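Local coordinates for putative glycosylhydrolase (PDB 3S5Q), which probably acts as a glycoside hydrolase of the 3-keto-disaccharide hydrolase family, built on a concanavalin A-like beta-sandwich, at residues D32-S35 / S36-T39; S107-E110 / Y111-C114; S158-L161 / A162-T165; I182-A185 / N186-T189. One frame throughout, in Å; residues are numbered along the deposited sequence. Where two conformers were deposited one is given.

Interaction 1 of 4, residues D32-S35 / S36-T39; sequences DYDS and SVWT
Asp34 and Val37 close a type I beta turn, with Ser35 and Ser36 at its two central positions, and the carbonyl of Asp34 also accepts the next amide, that of Trp38. With the Asx turn made by the Asp34 carboxylate, this single helix-like turn carries the chain from strand 31-32 of one sheet to strand 38-41 of the other. Asp34 O is thus gripped twice: Val37 N, at 2.7 Å, approaches from above the carbonyl plane, while Trp38 N reaches it nearly in line with the C=O bond. The carboxylate is carried forward along the chain, beside the carbonyl carbon, because CG stands anti to the backbone N (chi1 -166°). Its OD1 takes the amide N of Ser36 at 2.9 Å on the anti side; in one of two conformers of that serine, the hydroxyl OG also reaches OD1 at 2.8 Å, from above the carboxylate plane. Asp34 CB also rests against Val37 CG2 at 3.8 Å. Flanking the turn, the Tyr33 ring crosses Trp38 obliquely, with CD2 3.9 Å from Trp38 CB. The buried indole donates a hydrogen bond from NE1 to Gln51 O and packs on Leu45, Ala47 and Ile53. One water spans the turn, donating to Ser35 O and, at 2.6 Å, to Trp38 O.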
loop_
_atom_site.group_PDB
_atom_site.type_symbol
_atom_site.label_atom_id
_atom_site.label_comp_id
_atom_site.label_asym_id
_atom_site.label_seq_id
_atom_site.Cartn_x
_atom_site.Cartn_y
_atom_site.Cartn_z
ATOM N N ASP A 32 -10.263 11.390 -6.145
ATOM C CA ASP A 32 -11.575 10.829 -6.407
ATOM C C ASP A 32 -11.997 9.949 -5.227
ATOM O O ASP A 32 -11.386 8.899 -4.963
ATOM C CB ASP A 32 -11.552 9.996 -7.688
ATOM C CG ASP A 32 -12.895 9.410 -8.016
ATOM O OD1 ASP A 32 -13.304 8.409 -7.382
ATOM O OD2 ASP A 32 -13.555 9.954 -8.920
ATOM N N TYR A 33 -13.038 10.366 -4.531
ATOM C CA TYR A 33 -13.515 9.626 -3.374
ATOM C C TYR A 33 -14.987 9.948 -3.105
ATOM O O TYR A 33 -15.546 10.885 -3.692
ATOM C CB TYR A 33 -12.670 9.986 -2.142
ATOM C CG TYR A 33 -12.783 11.430 -1.753
ATOM C CD1 TYR A 33 -12.180 12.424 -2.505
ATOM C CD2 TYR A 33 -13.484 11.812 -0.620
ATOM C CE1 TYR A 33 -12.272 13.741 -2.145
ATOM C CE2 TYR A 33 -13.580 13.134 -0.260
ATOM C CZ TYR A 33 -12.983 14.088 -1.024
ATOM O OH TYR A 33 -13.087 15.403 -0.661
ATOM N N ASP A 34 -15.607 9.139 -2.245
ATOM C CA ASP A 34 -16.902 9.464 -1.658
ATOM C C ASP A 34 -16.665 10.208 -0.362
ATOM O O ASP A 34 -16.127 9.655 0.589
ATOM C CB ASP A 34 -17.681 8.185 -1.359
ATOM C CG ASP A 34 -19.167 8.439 -1.071
ATOM O OD1 ASP A 34 -19.537 9.373 -0.288
ATOM O OD2 ASP A 34 -19.973 7.668 -1.642
ATOM N N SER A 35 -17.110 11.453 -0.314
ATOM C CA SER A 35 -16.904 12.296 0.852
ATOM C C SER A 35 -17.581 11.769 2.119
ATOM O O SER A 35 -17.269 12.224 3.229
ATOM C CB SER A 35 -17.350 13.732 0.570
ATOM O OG SER A 35 -18.719 13.768 0.230
ATOM N N SER A 36 -18.476 10.799 1.980
ATOM C CA SER A 36 -19.105 10.152 3.136
ATOM C C SER A 36 -18.192 9.056 3.703
ATOM O O SER A 36 -18.417 8.562 4.821
ATOM C CB SER A 36 -20.493 9.583 2.769
ATOM O OG SER A 36 -20.428 8.293 2.172
ATOM N N VAL A 37 -17.155 8.675 2.942
ATOM C CA VAL A 37 -16.262 7.592 3.344
ATOM C C VAL A 37 -14.929 8.116 3.844
ATOM O O VAL A 37 -14.436 7.692 4.898
ATOM C CB VAL A 37 -15.999 6.573 2.170
ATOM C CG1 VAL A 37 -14.991 5.465 2.628
ATOM C CG2 VAL A 37 -17.312 5.944 1.689
ATOM N N TRP A 38 -14.325 9.016 3.088
ATOM C CA TRP A 38 -13.000 9.501 3.427
ATOM C C TRP A 38 -13.046 10.897 4.005
ATOM O O TRP A 38 -13.709 11.782 3.449
ATOM C CB TRP A 38 -12.097 9.489 2.192
ATOM C CG TRP A 38 -11.798 8.108 1.765
ATOM C CD1 TRP A 38 -12.571 7.322 0.971
ATOM C CD2 TRP A 38 -10.656 7.321 2.123
ATOM N NE1 TRP A 38 -12.007 6.099 0.813
ATOM C CE2 TRP A 38 -10.801 6.075 1.473
ATOM C CE3 TRP A 38 -9.513 7.556 2.905
ATOM C CZ2 TRP A 38 -9.862 5.048 1.598
ATOM C CZ3 TRP A 38 -8.559 6.532 3.032
ATOM C CH2 TRP A 38 -8.754 5.286 2.370
ATOM N N THR A 39 -12.343 11.092 5.116
ATOM C CA THR A 39 -12.103 12.430 5.652
ATOM C C THR A 39 -10.608 12.643 5.860
ATOM O O THR A 39 -9.878 11.697 6.100
ATOM C CB THR A 39 -12.809 12.635 6.986
ATOM O OG1 THR A 39 -12.408 11.589 7.879
ATOM C CG2 THR A 39 -14.374 12.631 6.805
HETATM O O HOH W 1 -14.803 14.113 3.462
#

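Interaction 2 of 4, residues S107-E110 / Y111-C114; sequences SYPE and YWRC
Pro109 lays its ring against two aromatic side chains, at a pair of overlapping type I beta turns in the long surface loop between strands 93-98 and 135-143. Pro109 CG sits almost squarely above the five-membered ring of Trp112, 3.9 Å from its centroid and 13° off the normal, a CH-pi contact. Pro109 CB lies over a face of Tyr111, 4.0 Å from the ring centroid. The Tyr111 ring is brought to the proline by a chi1 of 57°, which sets CG between the backbone N and the carbonyl carbon; its hydroxyl bonds to Glu175 O. The Tyr108 and Trp112 rings are nearly parallel (18°) but strongly displaced, centroids 5.8 Å apart, touching through Tyr108 CD1 and Trp112 CE3 at 3.7 Å. The turns are closed by Trp112 N to Pro109 O and by Arg113 N to Glu110 O. Extended from CG to NE, Arg113 runs back along the chain with Glu110 CG over one guanidinium face, 3.4 Å from NH1, itself hydrogen-bonded to Gln126 OE1. The two charged groups stay beyond salt-bridge distance. Arg113 NH2 instead donates to Tyr108 O at 2.9 Å, and NE adds weak bonds to the same oxygen and to Trp105 O.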
loop_
_atom_site.group_PDB
_atom_site.type_symbol
_atom_site.label_atom_id
_atom_site.label_comp_id
_atom_site.label_asym_id
_atom_site.label_seq_id
_atom_site.Cartn_x
_atom_site.Cartn_y
_atom_site.Cartn_z
ATOM N N SER A 107 -4.352 -17.943 9.309
ATOM C CA SER A 107 -5.242 -18.758 8.489
ATOM C C SER A 107 -5.055 -18.490 6.988
ATOM O O SER A 107 -5.686 -19.185 6.161
ATOM C CB SER A 107 -6.709 -18.471 8.847
ATOM O OG SER A 107 -7.077 -19.070 10.083
ATOM N N TYR A 108 -4.218 -17.506 6.638
ATOM C CA TYR A 108 -3.997 -17.095 5.233
ATOM C C TYR A 108 -2.527 -17.236 4.836
ATOM O O TYR A 108 -1.612 -17.087 5.671
ATOM C CB TYR A 108 -4.442 -15.624 4.993
ATOM C CG TYR A 108 -5.897 -15.460 5.402
ATOM C CD1 TYR A 108 -6.926 -15.836 4.544
ATOM C CD2 TYR A 108 -6.234 -15.050 6.686
ATOM C CE1 TYR A 108 -8.266 -15.737 4.925
ATOM C CE2 TYR A 108 -7.586 -14.973 7.099
ATOM C CZ TYR A 108 -8.590 -15.311 6.200
ATOM O OH TYR A 108 -9.915 -15.244 6.577
ATOM N N PRO A 109 -2.281 -17.507 3.547
ATOM C CA PRO A 109 -0.883 -17.585 3.087
ATOM C C PRO A 109 -0.071 -16.322 3.425
ATOM O O PRO A 109 -0.635 -15.204 3.461
ATOM C CB PRO A 109 -1.017 -17.746 1.559
ATOM C CG PRO A 109 -2.366 -18.182 1.310
ATOM C CD PRO A 109 -3.243 -17.786 2.469
ATOM N N GLU A 110 1.231 -16.508 3.688
ATOM C CA GLU A 110 2.176 -15.405 3.891
ATOM C C GLU A 110 2.090 -14.325 2.812
ATOM O O GLU A 110 2.279 -13.144 3.093
ATOM C CB GLU A 110 3.636 -15.914 3.936
ATOM C CG GLU A 110 4.029 -16.538 5.258
ATOM C CD GLU A 110 5.544 -16.875 5.376
ATOM O OE1 GLU A 110 6.325 -16.664 4.397
ATOM O OE2 GLU A 110 5.941 -17.349 6.467
ATOM N N TYR A 111 1.839 -14.720 1.564
ATOM C CA TYR A 111 1.848 -13.740 0.456
ATOM C C TYR A 111 0.497 -13.022 0.285
ATOM O O TYR A 111 0.271 -12.314 -0.708
ATOM C CB TYR A 111 2.373 -14.367 -0.832
ATOM C CG TYR A 111 1.637 -15.581 -1.324
ATOM C CD1 TYR A 111 1.849 -16.868 -0.753
ATOM C CD2 TYR A 111 0.730 -15.465 -2.361
ATOM C CE1 TYR A 111 1.196 -18.004 -1.276
ATOM C CE2 TYR A 111 0.063 -16.567 -2.852
ATOM C CZ TYR A 111 0.298 -17.826 -2.328
ATOM O OH TYR A 111 -0.401 -18.862 -2.864
ATOM N N TRP A 112 -0.369 -13.202 1.292
ATOM C CA TRP A 112 -1.581 -12.380 1.512
ATOM C C TRP A 112 -1.425 -11.334 2.640
ATOM O O TRP A 112 -2.288 -10.480 2.798
ATOM C CB TRP A 112 -2.775 -13.271 1.866
ATOM C CG TRP A 112 -3.338 -14.160 0.714
ATOM C CD1 TRP A 112 -2.646 -14.712 -0.367
ATOM C CD2 TRP A 112 -4.680 -14.620 0.597
ATOM N NE1 TRP A 112 -3.497 -15.466 -1.135
ATOM C CE2 TRP A 112 -4.753 -15.433 -0.559
ATOM C CE3 TRP A 112 -5.851 -14.393 1.339
ATOM C CZ2 TRP A 112 -5.952 -16.040 -0.966
ATOM C CZ3 TRP A 112 -7.023 -15.008 0.940
ATOM C CH2 TRP A 112 -7.063 -15.797 -0.224
ATOM N N ARG A 113 -0.329 -11.385 3.405
ATOM C CA ARG A 113 -0.175 -10.571 4.613
ATOM C C ARG A 113 0.478 -9.203 4.357
ATOM O O ARG A 113 0.884 -8.876 3.219
ATOM C CB ARG A 113 0.604 -11.392 5.641
ATOM C CG ARG A 113 -0.060 -12.712 5.993
ATOM C CD ARG A 113 0.735 -13.468 7.040
ATOM N NE ARG A 113 0.279 -14.844 7.183
ATOM C CZ ARG A 113 1.011 -15.850 7.659
ATOM N NH1 ARG A 113 2.261 -15.636 8.063
ATOM N NH2 ARG A 113 0.485 -17.061 7.742
ATOM N N CYS A 114 0.549 -8.386 5.408
ATOM C CA CYS A 114 1.063 -6.987 5.301
ATOM C C CYS A 114 2.339 -6.798 4.494
ATOM O O CYS A 114 3.332 -7.498 4.718
ATOM C CB CYS A 114 1.275 -6.408 6.697
ATOM S SG CYS A 114 1.261 -4.628 6.664
#

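Interaction 3 of 4, residues S158-L161 / A162-T165; sequences SANL and ADWT. With EDO (1,2-ethanediol), chain E; EDO (1,2-ethanediol), chain G.
Asn160 and Ala162 form an Asx turn where strand 154-160, at an edge of the eight-stranded sheet, gives way to a short 3-10 segment. Asn160 OD1 accepts Ala162 N at 3.2 Å, the amide coming in from well above the carbonyl plane of the side chain. The backbone follows with two 3-10 bonds, Asp163 N to Asn160 O and Trp164 N to Leu161 O, and then an inverse gamma turn centred on Trp164. The Asn160 and Asp163 side chains cross at about a right angle, too far apart to bond directly. Two waters bridge the residues instead: one accepts from the backbone N of Asn160 and donates to Asp163 OD2 at 2.6 Å, the other accepts from Asn160 ND2 and donates to Asp163 OD1 at 2.9 Å. The Trp164 indole folds back against the strand end, its edge meeting Asn160 O in the ring plane, 3.4 Å from CZ3, and CH2 lying 4.1 Å from Ala159 CB. The indole NE1 bonds to Asn170, and its ring meets His120. Asn160 is thus gripped through both its oxygens, OD1 by Ala162 N and O by Asp163 N, while its own N-H groups reach the Asp163 carboxylate through water: direct bonds to backbone amides hold the strand end, and solvent links the polar side chains.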
loop_
_atom_site.group_PDB
_atom_site.type_symbol
_atom_site.label_atom_id
_atom_site.label_comp_id
_atom_site.label_asym_id
_atom_site.label_seq_id
_atom_site.Cartn_x
_atom_site.Cartn_y
_atom_site.Cartn_z
ATOM N N SER A 158 11.162 -7.387 -2.941
ATOM C CA SER A 158 11.778 -6.933 -4.185
ATOM C C SER A 158 11.236 -7.907 -5.216
ATOM O O SER A 158 11.360 -9.129 -5.054
ATOM C CB SER A 158 13.299 -6.984 -4.133
ATOM O OG SER A 158 13.863 -6.293 -5.251
ATOM N N ALA A 159 10.589 -7.379 -6.242
ATOM C CA ALA A 159 9.964 -8.211 -7.243
ATOM C C ALA A 159 10.105 -7.590 -8.630
ATOM O O ALA A 159 9.979 -6.364 -8.807
ATOM C CB ALA A 159 8.462 -8.481 -6.828
ATOM N N ASN A 160 10.442 -8.430 -9.607
ATOM C CA ASN A 160 10.448 -8.026 -11.011
ATOM C C ASN A 160 9.219 -8.660 -11.690
ATOM O O ASN A 160 9.154 -9.899 -11.838
ATOM C CB ASN A 160 11.743 -8.496 -11.651
ATOM C CG ASN A 160 11.783 -8.273 -13.147
ATOM O OD1 ASN A 160 10.959 -7.541 -13.734
ATOM N ND2 ASN A 160 12.771 -8.901 -13.783
ATOM N N LEU A 161 8.254 -7.807 -12.054
ATOM C CA LEU A 161 6.940 -8.253 -12.513
ATOM C C LEU A 161 7.051 -9.068 -13.792
ATOM O O LEU A 161 6.175 -9.866 -14.081
ATOM C CB LEU A 161 5.958 -7.081 -12.715
ATOM C CG LEU A 161 5.513 -6.264 -11.473
ATOM C CD1 LEU A 161 4.567 -5.162 -11.958
ATOM C CD2 LEU A 161 4.875 -7.099 -10.359
ATOM N N ALA A 162 8.165 -8.915 -14.503
ATOM C CA ALA A 162 8.432 -9.709 -15.692
ATOM C C ALA A 162 8.459 -11.218 -15.431
ATOM O O ALA A 162 8.231 -11.978 -16.344
ATOM C CB ALA A 162 9.735 -9.262 -16.369
ATOM N N ASP A 163 8.759 -11.632 -14.195
ATOM C CA ASP A 163 8.793 -13.044 -13.803
ATOM C C ASP A 163 7.382 -13.682 -13.755
ATOM O O ASP A 163 7.249 -14.900 -13.835
ATOM C CB ASP A 163 9.463 -13.210 -12.426
ATOM C CG ASP A 163 10.925 -12.769 -12.398
ATOM O OD1 ASP A 163 11.526 -12.535 -13.458
ATOM O OD2 ASP A 163 11.477 -12.682 -11.289
ATOM N N TRP A 164 6.343 -12.856 -13.597
ATOM C CA TRP A 164 4.967 -13.317 -13.498
ATOM C C TRP A 164 4.340 -13.540 -14.876
ATOM O O TRP A 164 3.424 -12.828 -15.283
ATOM C CB TRP A 164 4.152 -12.369 -12.648
ATOM C CG TRP A 164 4.291 -12.704 -11.167
ATOM C CD1 TRP A 164 3.438 -13.457 -10.426
ATOM C CD2 TRP A 164 5.395 -12.369 -10.294
ATOM N NE1 TRP A 164 3.915 -13.595 -9.125
ATOM C CE2 TRP A 164 5.122 -12.944 -9.027
ATOM C CE3 TRP A 164 6.592 -11.660 -10.468
ATOM C CZ2 TRP A 164 6.000 -12.799 -7.920
ATOM C CZ3 TRP A 164 7.467 -11.543 -9.400
ATOM C CH2 TRP A 164 7.162 -12.101 -8.134
ATOM N N THR A 165 4.828 -14.551 -15.595
ATOM C CA THR A 165 4.306 -14.848 -16.929
ATOM C C THR A 165 2.955 -15.597 -16.907
ATOM O O THR A 165 2.231 -15.621 -17.919
ATOM C CB THR A 165 5.332 -15.632 -17.749
ATOM O OG1 THR A 165 5.788 -16.753 -17.002
ATOM C CG2 THR A 165 6.495 -14.732 -18.085
HETATM C C1 EDO E . 13.773 -8.776 -0.692
HETATM O O1 EDO E . 15.156 -8.360 -0.762
HETATM C C2 EDO E . 13.499 -10.210 -1.175
HETATM O O2 EDO E . 12.151 -10.344 -1.669
HETATM C C1 EDO G . 3.508 -20.100 -17.918
HETATM O O1 EDO G . 4.566 -19.258 -17.469
HETATM C C2 EDO G . 3.597 -21.495 -17.285
HETATM O O2 EDO G . 2.492 -21.873 -16.521
HETATM O O HOH W 2 11.255 -11.153 -9.145
HETATM O O HOH W 3 13.979 -11.446 -12.447
#

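Interaction 4 of 4, residues I182-A185 / N186-T189; sequences IPYA and NMPT. With EDO (1,2-ethanediol), chain J.
Tyr184, Ile182 and Met187, deposited as selenomethionine, supply the apolar part of this contact, in the loop that precedes strand 192-195. The Met187 chain leaves alongside Tyr184, its CG 3.7 Å from Tyr184 CD1, then bends at chi2 and chi3 (-66° and -81°), which takes the selenium back toward Ile182. There SE lies 3.7 Å from Ile182 CG2, the two side chains crossing at about a right angle. The same atom makes an oblique Met-aromatic contact, 5.4 Å from the centroid of the Tyr184 ring. The ring is buried and stacks with His120, while Leu161 and Trp164 also touch the tyrosine. Backbone bonds set the turn: Asn186 N meets Pro183 O at 2.9 Å, and Met187 N makes a weaker bond to Tyr184 O, 3.4 Å away. At the exposed side the Asn186 side chain crosses Pro183 at an angle, its ND2 3.9 Å from Pro183 CG. One water adds a bridge, donating to both Tyr184 O and Met187 O, the latter at 2.7 Å. Separately, an ethanediol, probably from the crystallisation liquor, donates from O2 to Thr189 OG1. The dihedrals of Tyr184, Ala185 and Asn186 fit two overlapping type I beta turns, a 3-10-like bend in the loop, with the tyrosine directed into the protein and the asparagine out to solvent.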
loop_
_atom_site.group_PDB
_atom_site.type_symbol
_atom_site.label_atom_id
_atom_site.label_comp_id
_atom_site.label_asym_id
_atom_site.label_seq_id
_atom_site.Cartn_x
_atom_site.Cartn_y
_atom_site.Cartn_z
ATOM N N ILE A 182 -4.774 -11.558 -14.366
ATOM C CA ILE A 182 -3.923 -11.048 -15.419
ATOM C C ILE A 182 -2.477 -11.310 -15.062
ATOM O O ILE A 182 -2.067 -10.946 -13.977
ATOM C CB ILE A 182 -4.118 -9.528 -15.664
ATOM C CG1 ILE A 182 -5.623 -9.160 -15.692
ATOM C CG2 ILE A 182 -3.339 -9.101 -16.953
ATOM C CD1 ILE A 182 -6.430 -9.927 -16.680
ATOM N N PRO A 183 -1.686 -11.919 -15.984
ATOM C CA PRO A 183 -0.292 -12.185 -15.687
ATOM C C PRO A 183 0.361 -10.856 -15.340
ATOM O O PRO A 183 0.206 -9.892 -16.079
ATOM C CB PRO A 183 0.253 -12.766 -17.010
ATOM C CG PRO A 183 -0.898 -13.323 -17.658
ATOM C CD PRO A 183 -2.049 -12.417 -17.310
ATOM N N TYR A 184 0.994 -10.756 -14.181
ATOM C CA TYR A 184 1.540 -9.455 -13.810
ATOM C C TYR A 184 2.682 -9.020 -14.707
ATOM O O TYR A 184 2.977 -7.814 -14.749
ATOM C CB TYR A 184 1.966 -9.426 -12.363
ATOM C CG TYR A 184 0.874 -9.096 -11.393
ATOM C CD1 TYR A 184 -0.482 -9.154 -11.743
ATOM C CD2 TYR A 184 1.203 -8.751 -10.089
ATOM C CE1 TYR A 184 -1.475 -8.849 -10.799
ATOM C CE2 TYR A 184 0.217 -8.438 -9.147
ATOM C CZ TYR A 184 -1.106 -8.500 -9.508
ATOM O OH TYR A 184 -2.027 -8.199 -8.547
ATOM N N ALA A 185 3.288 -9.950 -15.465
ATOM C CA ALA A 185 4.266 -9.570 -16.536
ATOM C C ALA A 185 3.639 -8.731 -17.640
ATOM O O ALA A 185 4.347 -7.993 -18.344
ATOM C CB ALA A 185 4.960 -10.817 -17.149
ATOM N N ASN A 186 2.316 -8.838 -17.789
ATOM C CA ASN A 186 1.567 -8.108 -18.837
ATOM C C ASN A 186 0.826 -6.821 -18.385
ATOM O O ASN A 186 0.119 -6.163 -19.176
ATOM C CB ASN A 186 0.580 -9.082 -19.482
ATOM C CG ASN A 186 1.281 -10.231 -20.243
ATOM O OD1 ASN A 186 2.495 -10.190 -20.493
ATOM N ND2 ASN A 186 0.504 -11.237 -20.645
HETATM N N MSE A 187 0.957 -6.492 -17.095
HETATM C CA MSE A 187 0.339 -5.331 -16.476
HETATM C C MSE A 187 1.097 -4.056 -16.857
HETATM O O MSE A 187 2.321 -4.013 -16.714
HETATM C CB MSE A 187 0.352 -5.498 -14.956
HETATM C CG MSE A 187 -0.545 -6.662 -14.422
HETATM SE SE MSE A 187 -2.414 -6.357 -14.723
HETATM C CE MSE A 187 -2.855 -5.229 -13.299
ATOM N N PRO A 188 0.383 -3.021 -17.370
ATOM C CA PRO A 188 0.918 -1.663 -17.492
ATOM C C PRO A 188 1.570 -1.178 -16.207
ATOM O O PRO A 188 1.061 -1.486 -15.135
ATOM C CB PRO A 188 -0.326 -0.818 -17.724
ATOM C CG PRO A 188 -1.243 -1.714 -18.444
ATOM C CD PRO A 188 -1.057 -3.034 -17.688
ATOM N N THR A 189 2.675 -0.440 -16.330
ATOM C CA THR A 189 3.420 0.053 -15.166
ATOM C C THR A 189 3.180 1.561 -14.975
ATOM O O THR A 189 4.059 2.297 -14.529
ATOM C CB THR A 189 4.905 -0.318 -15.273
ATOM O OG1 THR A 189 5.463 0.253 -16.472
ATOM C CG2 THR A 189 5.055 -1.861 -15.308
HETATM C C1 EDO J . 8.224 -0.953 -19.094
HETATM O O1 EDO J . 9.365 -1.265 -18.306
HETATM C C2 EDO J . 7.054 -1.616 -18.383
HETATM O O2 EDO J . 5.815 -1.096 -18.871
HETATM O O HOH W 4 4.324 -5.558 -15.661
#

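From the N terminus, interaction 1 closes the loop between strand 31-32 of the five-stranded sheet and strand 38-41 of the eight-stranded sheet. Interaction 2 turns the long loop from strand 93-98 to strand 135-143. Interaction 3 ends strand 154-160, and interaction 4 shapes the loop that runs on to strand 192-195. All four are local and follow in series, none nested in or crossing another. Interactions 1 and 3 reach the same sheet from opposite sides of the chain's centre. Only interactions 3 and 4 touch, with Trp164 O and Ala185 N probably hydrogen-bonded at 2.9 Å, tying the strand end to the later loop; interaction 2 stays about 8 Å from interaction 3 at the nearest atoms.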